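Local coordinates for protein alkylpurine DNA glycosylase AlkC (Pseudomonas fluorescens, PDB 5VHV) that excises alkylated purine bases from DNA as a base excision repair glycosylase that works without flipping the damaged nucleotide, at residues A251-H256 with E350-A355; I271-T276 with H341-L346; A292-K297 with G302-F307. All coordinates share one frame; numbering follows the deposited sequence.

In the fold
All three contacts lie in the C-terminal β-sandwich, which follows the helical part of the chain and is consistent with an immunoglobulin-like domain. Contact 3 is enclosed in sequence by contact 2, and contact 2 by contact 1. Centres of contacts 1 and 2 are about 10 Å apart, those of 2 and 3 about 12 Å and those of 1 and 3 about 18 Å. Strand 339-347 links them: A355 O probably hydrogen-bonds with V343 N, and A292 O with H344 N. Contact 3 binds DNA phosphates, whereas the nearest atoms of contacts 2 and 1 are about 10 and 13 Å from the nucleic acid. The K305 side chain is about 14 Å from the bound 9B4 molecule.

Contact 1: residues A251-H256 with E350-A355; sequences AEVKIH and ERLGSA
The CA atoms of I255 and L352 lie 7.3 Å apart; their strands, 253-265 and 350-359, are parallel neighbours in the sheet, yet no direct hydrogen bond joins 251-256 to 350-355, and side chains and water bridge the gap. The apolar touch is V253 CG2 against L352 CD2 at 3.7 Å, the side chains crossing at about a right angle. Further along the strand, I255 CG2 rests 3.8 Å from L352 O. With I255 CG1 anti to the backbone N (chi1 -176°), CG2 sits between backbone N and carbonyl carbon, the branch nearest that oxygen.

At the other end E350 stretches out fully and offers a single carboxylate oxygen to two waters. One water receives the A251 N-H at 2.9 Å and donates to E350 OE1 at 2.6 Å; the second donates to A251 O and, at 2.9 Å, to the same E350 OE1. Both polar atoms of the A251 backbone are thus linked through water to one glutamate oxygen.

L352 and G353 both pair with V345 of strand 339-347, as in a β-bulge, and L352 also packs on V347. On the other flank, strand 270-279 bonds to K254 and H256 and packs F275 and L277 against I255.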
loop_
_atom_site.group_PDB
_atom_site.type_symbol
_atom_site.label_atom_id
_atom_site.label_comp_id
_atom_site.label_asym_id
_atom_site.label_seq_id
_atom_site.Cartn_x
_atom_site.Cartn_y
_atom_site.Cartn_z
ATOM N N ALA A 251 18.141 -25.007 0.001
ATOM C CA ALA A 251 17.754 -25.634 -1.251
ATOM C C ALA A 251 18.759 -26.712 -1.613
ATOM O O ALA A 251 19.966 -26.472 -1.598
ATOM C CB ALA A 251 17.669 -24.590 -2.359
ATOM N N GLU A 252 18.255 -27.903 -1.927
ATOM C CA GLU A 252 19.096 -29.008 -2.380
ATOM C C GLU A 252 19.102 -28.959 -3.902
ATOM O O GLU A 252 18.359 -29.660 -4.586
ATOM C CB GLU A 252 18.580 -30.335 -1.835
ATOM C CG GLU A 252 18.638 -30.448 -0.317
ATOM C CD GLU A 252 20.051 -30.345 0.231
ATOM O OE1 GLU A 252 21.007 -30.666 -0.506
ATOM O OE2 GLU A 252 20.207 -29.935 1.403
ATOM N N VAL A 253 19.950 -28.077 -4.436
ATOM C CA VAL A 253 19.980 -27.791 -5.865
ATOM C C VAL A 253 21.395 -27.418 -6.273
ATOM O O VAL A 253 22.211 -27.005 -5.449
ATOM C CB VAL A 253 19.024 -26.636 -6.262
ATOM C CG1 VAL A 253 17.579 -26.946 -5.880
ATOM C CG2 VAL A 253 19.486 -25.322 -5.640
ATOM N N LYS A 254 21.671 -27.551 -7.565
ATOM C CA LYS A 254 22.835 -26.964 -8.211
ATOM C C LYS A 254 22.358 -25.912 -9.202
ATOM O O LYS A 254 21.294 -26.054 -9.799
ATOM C CB LYS A 254 23.671 -28.028 -8.934
ATOM C CG LYS A 254 24.362 -29.001 -7.986
ATOM C CD LYS A 254 25.319 -29.944 -8.709
ATOM C CE LYS A 254 24.584 -30.954 -9.573
ATOM N NZ LYS A 254 25.423 -32.167 -9.849
ATOM N N ILE A 255 23.134 -24.848 -9.362
ATOM C CA ILE A 255 22.813 -23.782 -10.308
ATOM C C ILE A 255 23.761 -23.898 -11.496
ATOM O O ILE A 255 24.969 -24.095 -11.312
ATOM C CB ILE A 255 22.890 -22.399 -9.641
ATOM C CG1 ILE A 255 22.453 -21.304 -10.608
ATOM C CG2 ILE A 255 24.291 -22.113 -9.106
ATOM C CD1 ILE A 255 22.188 -19.977 -9.911
ATOM N N HIS A 256 23.204 -23.836 -12.713
ATOM C CA HIS A 256 23.981 -23.970 -13.943
ATOM C C HIS A 256 23.703 -22.810 -14.886
ATOM O O HIS A 256 22.631 -22.195 -14.846
ATOM C CB HIS A 256 23.666 -25.270 -14.705
ATOM C CG HIS A 256 23.810 -26.506 -13.884
ATOM N ND1 HIS A 256 25.036 -26.982 -13.465
ATOM C CD2 HIS A 256 22.885 -27.370 -13.407
ATOM C CE1 HIS A 256 24.856 -28.089 -12.766
ATOM N NE2 HIS A 256 23.561 -28.346 -12.717
ATOM N N GLU A 350 19.156 -17.847 0.423
ATOM C CA GLU A 350 20.593 -18.049 0.327
ATOM C C GLU A 350 21.088 -17.554 -1.024
ATOM O O GLU A 350 20.478 -17.844 -2.052
ATOM C CB GLU A 350 20.930 -19.543 0.497
ATOM C CG GLU A 350 22.393 -19.911 0.328
ATOM C CD GLU A 350 22.637 -21.420 0.392
ATOM O OE1 GLU A 350 21.655 -22.197 0.383
ATOM O OE2 GLU A 350 23.815 -21.831 0.451
ATOM N N ARG A 351 22.207 -16.825 -1.028
ATOM C CA ARG A 351 22.832 -16.429 -2.286
ATOM C C ARG A 351 23.533 -17.628 -2.905
ATOM O O ARG A 351 24.439 -18.203 -2.293
ATOM C CB ARG A 351 23.830 -15.303 -2.038
ATOM C CG ARG A 351 23.153 -14.023 -1.550
ATOM C CD ARG A 351 24.111 -12.842 -1.468
ATOM N NE ARG A 351 23.431 -11.599 -1.101
ATOM C CZ ARG A 351 24.015 -10.403 -1.065
ATOM N NH1 ARG A 351 25.302 -10.269 -1.373
ATOM N NH2 ARG A 351 23.306 -9.335 -0.721
ATOM N N LEU A 352 23.134 -18.001 -4.116
ATOM C CA LEU A 352 23.703 -19.157 -4.789
ATOM C C LEU A 352 24.676 -18.812 -5.904
ATOM O O LEU A 352 25.363 -19.713 -6.392
ATOM C CB LEU A 352 22.584 -20.037 -5.369
ATOM C CG LEU A 352 22.219 -21.288 -4.581
ATOM C CD1 LEU A 352 21.957 -20.983 -3.151
ATOM C CD2 LEU A 352 21.008 -21.966 -5.209
ATOM N N GLY A 353 24.712 -17.569 -6.364
ATOM C CA GLY A 353 25.682 -17.173 -7.368
ATOM C C GLY A 353 25.469 -15.722 -7.717
ATOM O O GLY A 353 24.492 -15.096 -7.292
ATOM N N SER A 354 26.408 -15.185 -8.495
ATOM C CA SER A 354 26.313 -13.796 -8.919
ATOM C C SER A 354 26.866 -13.637 -10.326
ATOM O O SER A 354 27.657 -14.448 -10.809
ATOM C CB SER A 354 27.069 -12.871 -7.957
ATOM O OG SER A 354 28.409 -13.303 -7.822
ATOM N N ALA A 355 26.441 -12.554 -10.970
ATOM C CA ALA A 355 26.940 -12.161 -12.278
ATOM C C ALA A 355 26.933 -10.642 -12.326
ATOM O O ALA A 355 26.490 -9.980 -11.391
ATOM C CB ALA A 355 26.113 -12.771 -13.414
HETATM O O HOH W 1 19.096 -22.319 -0.132
HETATM O O HOH W 2 21.655 -24.556 -1.222
#

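Contact 2: residues I271-T276 with H341-L346; sequences INLSFT and HVVHVL
The β-sandwich core is formed here by F275 and L273 of one layer facing V345 and V343 of the other, in what is probably an immunoglobulin-like fold. The axes of 271-276 and 341-346 pass 9.6 Å apart at 35°, and no hydrogen bond connects them: these are strands of stacked layers. Strand 270-279 runs between 253-265 and 319-327, while 339-347 lies between 285-294 and 350-359.

V345 sets both methyls against the F275 ring. CG1 stands over one face, 4.0 Å from the ring centroid and 25° off the normal, a CH-pi contact displaced toward the rim. CG2 lies on the same side of the ring, farther out past the CD1-CE1 rim, 3.7 Å from F275 CE1. With F275 CG between its backbone N and carbonyl carbon (chi1 54°), the ring and V345 approach from opposite directions.

L273 fills the next position along, its side chain crossing that of V343 obliquely. I322 and V289 also pack on F275, L258 touches V345, and Y291 touches both L273 and V343, so neighbours from both layers also pack here. Both leucine methyls rest on V343 CG1, L273 CD2 at 4.1 Å and CD1 at 4.2 Å, and L273 CD1 also comes within 4.3 Å of V345 CG2.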
loop_
_atom_site.group_PDB
_atom_site.type_symbol
_atom_site.label_atom_id
_atom_site.label_comp_id
_atom_site.label_asym_id
_atom_site.label_seq_id
_atom_site.Cartn_x
_atom_site.Cartn_y
_atom_site.Cartn_z
ATOM N N ILE A 271 18.595 -5.931 -19.692
ATOM C CA ILE A 271 19.444 -7.048 -19.315
ATOM C C ILE A 271 18.578 -8.287 -19.233
ATOM O O ILE A 271 17.357 -8.211 -19.101
ATOM C CB ILE A 271 20.183 -6.814 -17.988
ATOM C CG1 ILE A 271 19.179 -6.643 -16.831
ATOM C CG2 ILE A 271 21.078 -5.603 -18.139
ATOM C CD1 ILE A 271 19.800 -6.754 -15.434
ATOM N N ASN A 272 19.231 -9.444 -19.328
ATOM C CA ASN A 272 18.574 -10.746 -19.251
ATOM C C ASN A 272 19.329 -11.599 -18.248
ATOM O O ASN A 272 20.487 -11.967 -18.480
ATOM C CB ASN A 272 18.544 -11.432 -20.604
ATOM C CG ASN A 272 17.841 -10.601 -21.649
ATOM O OD1 ASN A 272 16.633 -10.723 -21.835
ATOM N ND2 ASN A 272 18.588 -9.729 -22.320
ATOM N N LEU A 273 18.668 -11.919 -17.150
ATOM C CA LEU A 273 19.191 -12.820 -16.134
ATOM C C LEU A 273 18.683 -14.226 -16.427
ATOM O O LEU A 273 17.473 -14.438 -16.555
ATOM C CB LEU A 273 18.728 -12.369 -14.745
ATOM C CG LEU A 273 18.945 -13.353 -13.601
ATOM C CD1 LEU A 273 20.433 -13.639 -13.355
ATOM C CD2 LEU A 273 18.315 -12.784 -12.326
ATOM N N SER A 274 19.592 -15.193 -16.534
ATOM C CA SER A 274 19.122 -16.555 -16.725
ATOM C C SER A 274 20.049 -17.544 -16.029
ATOM O O SER A 274 21.238 -17.283 -15.831
ATOM C CB SER A 274 18.976 -16.899 -18.220
ATOM O OG SER A 274 20.217 -16.876 -18.909
ATOM N N PHE A 275 19.462 -18.664 -15.626
ATOM C CA PHE A 275 20.171 -19.778 -15.006
ATOM C C PHE A 275 19.219 -20.969 -14.956
ATOM O O PHE A 275 18.007 -20.845 -15.190
ATOM C CB PHE A 275 20.667 -19.420 -13.604
ATOM C CG PHE A 275 19.583 -18.911 -12.695
ATOM C CD1 PHE A 275 19.220 -17.572 -12.708
ATOM C CD2 PHE A 275 18.900 -19.777 -11.848
ATOM C CE1 PHE A 275 18.209 -17.093 -11.869
ATOM C CE2 PHE A 275 17.894 -19.308 -11.017
ATOM C CZ PHE A 275 17.547 -17.960 -11.032
ATOM N N THR A 276 19.785 -22.120 -14.622
ATOM C CA THR A 276 19.059 -23.369 -14.469
ATOM C C THR A 276 19.305 -23.905 -13.063
ATOM O O THR A 276 20.445 -23.902 -12.586
ATOM C CB THR A 276 19.519 -24.380 -15.519
ATOM O OG1 THR A 276 19.391 -23.797 -16.826
ATOM C CG2 THR A 276 18.687 -25.664 -15.443
ATOM N N HIS A 341 27.456 -3.343 -11.982
ATOM C CA HIS A 341 26.247 -3.712 -11.263
ATOM C C HIS A 341 26.272 -5.218 -11.044
ATOM O O HIS A 341 26.310 -5.989 -12.010
ATOM C CB HIS A 341 25.002 -3.307 -12.047
ATOM C CG HIS A 341 24.695 -1.841 -11.983
ATOM N ND1 HIS A 341 25.526 -0.884 -12.528
ATOM C CD2 HIS A 341 23.646 -1.168 -11.443
ATOM C CE1 HIS A 341 25.011 0.315 -12.315
ATOM N NE2 HIS A 341 23.871 0.175 -11.659
ATOM N N VAL A 342 26.251 -5.636 -9.786
ATOM C CA VAL A 342 26.301 -7.054 -9.441
ATOM C C VAL A 342 24.882 -7.562 -9.204
ATOM O O VAL A 342 24.076 -6.899 -8.544
ATOM C CB VAL A 342 27.197 -7.291 -8.214
ATOM C CG1 VAL A 342 27.251 -8.790 -7.879
ATOM C CG2 VAL A 342 28.610 -6.748 -8.472
ATOM N N VAL A 343 24.591 -8.752 -9.735
ATOM C CA VAL A 343 23.275 -9.399 -9.668
ATOM C C VAL A 343 23.453 -10.703 -8.906
ATOM O O VAL A 343 24.300 -11.527 -9.287
ATOM C CB VAL A 343 22.701 -9.667 -11.068
ATOM C CG1 VAL A 343 21.311 -10.292 -10.983
ATOM C CG2 VAL A 343 22.650 -8.382 -11.861
ATOM N N HIS A 344 22.695 -10.877 -7.817
ATOM C CA HIS A 344 22.774 -12.079 -6.986
ATOM C C HIS A 344 21.513 -12.924 -7.140
ATOM O O HIS A 344 20.403 -12.389 -7.156
ATOM C CB HIS A 344 22.935 -11.738 -5.504
ATOM C CG HIS A 344 24.048 -10.781 -5.209
ATOM N ND1 HIS A 344 25.342 -11.191 -4.982
ATOM C CD2 HIS A 344 24.051 -9.434 -5.078
ATOM C CE1 HIS A 344 26.100 -10.136 -4.743
ATOM N NE2 HIS A 344 25.339 -9.057 -4.800
ATOM N N VAL A 345 21.680 -14.250 -7.236
ATOM C CA VAL A 345 20.551 -15.187 -7.297
ATOM C C VAL A 345 20.290 -15.711 -5.893
ATOM O O VAL A 345 21.216 -16.168 -5.209
ATOM C CB VAL A 345 20.823 -16.348 -8.273
ATOM C CG1 VAL A 345 19.729 -17.397 -8.197
ATOM C CG2 VAL A 345 20.910 -15.830 -9.704
ATOM N N LEU A 346 19.035 -15.638 -5.461
ATOM C CA LEU A 346 18.620 -15.981 -4.106
ATOM C C LEU A 346 17.659 -17.161 -4.162
ATOM O O LEU A 346 16.648 -17.104 -4.871
ATOM C CB LEU A 346 17.907 -14.805 -3.423
ATOM C CG LEU A 346 18.658 -13.478 -3.456
ATOM C CD1 LEU A 346 17.730 -12.307 -3.126
ATOM C CD2 LEU A 346 19.796 -13.549 -2.478
#

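Contact 3: residues A292-K297 with G302-F307; sequences AIDYVK and GAAKVF. With nucleotides of chain C.
The Y295 ring has I293 CG2 3.8 Å above one face, over its centre, and K305 CB in plane at its edge. F307 CE2 is also at this edge, and in return the Y295 hydroxyl lies near the plane of the F307 ring, with OH 3.5 Å from F307 CE2. The two rings therefore meet edge to edge, without stacking, and I293 CD1 adds an oblique contact with F307.

Backbone bonds define the hairpin. I293 and K305 form an antiparallel hydrogen-bonded pair, K305 N to I293 O measuring 2.9 Å at an N-H...O angle of 172°. Beyond the strands, G302 N donates to Y295 O at 3.0 Å in the carbonyl plane, closing the connection between them. A water accepts from Y295 N and donates to A303 O. OD1 of D294 approaches A304 CB, while its other oxygen, OD2, is bonded to H344.

Both lysines direct their ammonium groups to successive DNA phosphates. K297, bent at chi2 and chi3, folds back over the turn, putting CG 3.2 Å from G302 N and NZ 2.8 Å from OP2 of DC4 of chain C. K305 extends beyond a bend at chi2, and its NZ reaches OP2 of DC5 of chain C, also at 2.8 Å.

Strand 305-314 is the outermost of its layer within this chain. Strand 285-294 separates it from 339-347, with backbone hydrogen bonds from A292 to H344 and from D294 to V342, while Q326 of strand 319-327 touches I293 and F307.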
loop_
_atom_site.group_PDB
_atom_site.type_symbol
_atom_site.label_atom_id
_atom_site.label_comp_id
_atom_site.label_asym_id
_atom_site.label_seq_id
_atom_site.Cartn_x
_atom_site.Cartn_y
_atom_site.Cartn_z
ATOM N N ALA A 292 18.744 -10.105 -6.654
ATOM C CA ALA A 292 19.018 -8.775 -6.146
ATOM C C ALA A 292 20.059 -8.074 -7.002
ATOM O O ALA A 292 20.982 -8.708 -7.516
ATOM C CB ALA A 292 19.495 -8.825 -4.710
ATOM N N ILE A 293 19.902 -6.765 -7.148
ATOM C CA ILE A 293 20.888 -5.928 -7.823
ATOM C C ILE A 293 21.521 -4.984 -6.814
ATOM O O ILE A 293 20.821 -4.278 -6.075
ATOM C CB ILE A 293 20.269 -5.129 -8.981
ATOM C CG1 ILE A 293 19.620 -6.083 -9.989
ATOM C CG2 ILE A 293 21.362 -4.259 -9.644
ATOM C CD1 ILE A 293 18.956 -5.371 -11.187
ATOM N N ASP A 294 22.853 -4.942 -6.814
ATOM C CA ASP A 294 23.616 -3.927 -6.095
ATOM C C ASP A 294 23.765 -2.719 -7.007
ATOM O O ASP A 294 24.698 -2.646 -7.797
ATOM C CB ASP A 294 24.999 -4.456 -5.725
ATOM C CG ASP A 294 24.957 -5.560 -4.687
ATOM O OD1 ASP A 294 24.010 -5.598 -3.885
ATOM O OD2 ASP A 294 25.894 -6.387 -4.671
ATOM N N TYR A 295 22.830 -1.775 -6.935
ATOM C CA TYR A 295 22.912 -0.613 -7.811
ATOM C C TYR A 295 24.049 0.337 -7.421
ATOM O O TYR A 295 24.280 0.608 -6.237
ATOM C CB TYR A 295 21.605 0.145 -7.762
ATOM C CG TYR A 295 20.473 -0.505 -8.516
ATOM C CD1 TYR A 295 20.331 -0.311 -9.891
ATOM C CD2 TYR A 295 19.530 -1.269 -7.853
ATOM C CE1 TYR A 295 19.265 -0.871 -10.583
ATOM C CE2 TYR A 295 18.453 -1.845 -8.540
ATOM C CZ TYR A 295 18.338 -1.637 -9.892
ATOM O OH TYR A 295 17.269 -2.179 -10.534
ATOM N N VAL A 296 24.726 0.894 -8.433
ATOM C CA VAL A 296 25.607 2.037 -8.207
ATOM C C VAL A 296 24.753 3.279 -7.998
ATOM O O VAL A 296 23.844 3.563 -8.794
ATOM C CB VAL A 296 26.562 2.238 -9.396
ATOM C CG1 VAL A 296 27.513 3.430 -9.152
ATOM C CG2 VAL A 296 27.347 0.950 -9.695
ATOM N N LYS A 297 25.060 4.050 -6.955
ATOM C CA LYS A 297 24.333 5.277 -6.666
ATOM C C LYS A 297 25.255 6.477 -6.855
ATOM O O LYS A 297 26.443 6.346 -7.185
ATOM C CB LYS A 297 23.739 5.243 -5.250
ATOM C CG LYS A 297 22.879 4.018 -4.930
ATOM C CD LYS A 297 21.723 3.789 -5.935
ATOM C CE LYS A 297 20.812 5.002 -6.088
ATOM N NZ LYS A 297 19.528 4.626 -6.803
ATOM N N GLY A 302 23.639 1.288 -3.369
ATOM C CA GLY A 302 22.474 1.083 -2.542
ATOM C C GLY A 302 22.520 -0.274 -1.883
ATOM O O GLY A 302 23.272 -1.151 -2.308
ATOM N N ALA A 303 21.743 -0.442 -0.813
ATOM C CA ALA A 303 21.504 -1.790 -0.317
ATOM C C ALA A 303 21.045 -2.652 -1.480
ATOM O O ALA A 303 20.387 -2.176 -2.406
ATOM C CB ALA A 303 20.450 -1.807 0.796
ATOM N N ALA A 304 21.427 -3.919 -1.451
ATOM C CA ALA A 304 20.927 -4.865 -2.435
ATOM C C ALA A 304 19.412 -4.718 -2.595
ATOM O O ALA A 304 18.668 -4.755 -1.614
ATOM C CB ALA A 304 21.271 -6.287 -1.994
ATOM N N LYS A 305 18.955 -4.553 -3.828
ATOM C CA LYS A 305 17.524 -4.367 -4.096
ATOM C C LYS A 305 16.974 -5.680 -4.637
ATOM O O LYS A 305 17.408 -6.143 -5.700
ATOM C CB LYS A 305 17.275 -3.229 -5.093
ATOM C CG LYS A 305 15.852 -3.174 -5.665
ATOM C CD LYS A 305 14.786 -2.924 -4.597
ATOM C CE LYS A 305 13.383 -2.817 -5.206
ATOM N NZ LYS A 305 12.361 -2.596 -4.140
ATOM N N VAL A 306 16.006 -6.253 -3.930
ATOM C CA VAL A 306 15.494 -7.585 -4.229
ATOM C C VAL A 306 14.255 -7.474 -5.107
ATOM O O VAL A 306 13.309 -6.719 -4.789
ATOM C CB VAL A 306 15.170 -8.356 -2.938
ATOM C CG1 VAL A 306 14.572 -9.725 -3.269
ATOM C CG2 VAL A 306 16.425 -8.524 -2.078
ATOM N N PHE A 307 14.256 -8.246 -6.196
ATOM C CA PHE A 307 13.112 -8.416 -7.077
ATOM C C PHE A 307 12.636 -9.864 -7.036
ATOM O O PHE A 307 13.434 -10.803 -6.908
ATOM C CB PHE A 307 13.493 -8.020 -8.507
ATOM C CG PHE A 307 13.841 -6.571 -8.660
ATOM C CD1 PHE A 307 12.866 -5.604 -8.551
ATOM C CD2 PHE A 307 15.142 -6.174 -8.919
ATOM C CE1 PHE A 307 13.184 -4.243 -8.687
ATOM C CE2 PHE A 307 15.450 -4.813 -9.074
ATOM C CZ PHE A 307 14.494 -3.874 -8.967
ATOM P P DT C 3 20.745 8.849 -5.711
ATOM O OP1 DT C 3 22.063 8.176 -5.611
ATOM O OP2 DT C 3 20.042 9.045 -6.983
ATOM O "O5'" DT C 3 19.672 8.170 -4.752
ATOM C "C5'" DT C 3 20.071 7.801 -3.472
ATOM C "C4'" DT C 3 18.902 7.294 -2.659
ATOM O "O4'" DT C 3 17.959 8.355 -2.431
ATOM C "C3'" DT C 3 18.084 6.185 -3.315
ATOM O "O3'" DT C 3 18.513 4.932 -2.834
ATOM C "C2'" DT C 3 16.623 6.511 -2.931
ATOM C "C1'" DT C 3 16.757 7.749 -2.047
ATOM N N1 DT C 3 15.680 8.772 -2.173
ATOM C C2 DT C 3 14.829 8.980 -1.106
ATOM O O2 DT C 3 14.861 8.311 -0.089
ATOM N N3 DT C 3 13.914 9.980 -1.289
ATOM C C4 DT C 3 13.775 10.791 -2.392
ATOM O O4 DT C 3 12.917 11.663 -2.454
ATOM C C5 DT C 3 14.716 10.537 -3.468
ATOM C C7 DT C 3 14.663 11.344 -4.720
ATOM C C6 DT C 3 15.616 9.557 -3.303
ATOM P P DC C 4 17.989 3.565 -3.496
ATOM O OP1 DC C 4 18.966 2.567 -3.001
ATOM O OP2 DC C 4 17.688 3.715 -4.940
ATOM O "O5'" DC C 4 16.623 3.301 -2.728
ATOM C "C5'" DC C 4 16.660 3.039 -1.327
ATOM C "C4'" DC C 4 15.260 3.006 -0.762
ATOM O "O4'" DC C 4 14.673 4.324 -0.827
ATOM C "C3'" DC C 4 14.316 2.077 -1.523
ATOM O "O3'" DC C 4 13.973 0.981 -0.692
ATOM C "C2'" DC C 4 13.107 2.953 -1.880
ATOM C "C1'" DC C 4 13.289 4.174 -1.002
ATOM N N1 DC C 4 12.737 5.440 -1.570
ATOM C C2 DC C 4 11.816 6.169 -0.817
ATOM O O2 DC C 4 11.481 5.748 0.299
ATOM N N3 DC C 4 11.328 7.329 -1.312
ATOM C C4 DC C 4 11.709 7.752 -2.518
ATOM N N4 DC C 4 11.172 8.895 -2.966
ATOM C C5 DC C 4 12.654 7.022 -3.313
ATOM C C6 DC C 4 13.130 5.874 -2.810
ATOM P P DC C 5 13.057 -0.210 -1.235
ATOM O OP1 DC C 5 13.514 -1.380 -0.462
ATOM O OP2 DC C 5 13.040 -0.292 -2.716
ATOM O "O5'" DC C 5 11.605 0.186 -0.750
ATOM C "C5'" DC C 5 11.361 0.197 0.627
ATOM C "C4'" DC C 5 10.005 0.780 0.901
ATOM O "O4'" DC C 5 9.952 2.129 0.399
ATOM C "C3'" DC C 5 8.878 0.011 0.223
ATOM O "O3'" DC C 5 8.031 -0.572 1.195
ATOM C "C2'" DC C 5 8.158 1.037 -0.649
ATOM C "C1'" DC C 5 8.685 2.373 -0.148
ATOM N N1 DC C 5 8.851 3.378 -1.211
ATOM C C2 DC C 5 8.161 4.571 -1.127
ATOM O O2 DC C 5 7.386 4.752 -0.166
ATOM N N3 DC C 5 8.347 5.499 -2.099
ATOM C C4 DC C 5 9.199 5.241 -3.117
ATOM N N4 DC C 5 9.370 6.190 -4.053
ATOM C C5 DC C 5 9.927 4.034 -3.194
ATOM C C6 DC C 5 9.729 3.137 -2.236
HETATM O O HOH W 3 24.823 -3.362 -2.511
HETATM O O HOH W 4 21.198 -1.272 -4.607
#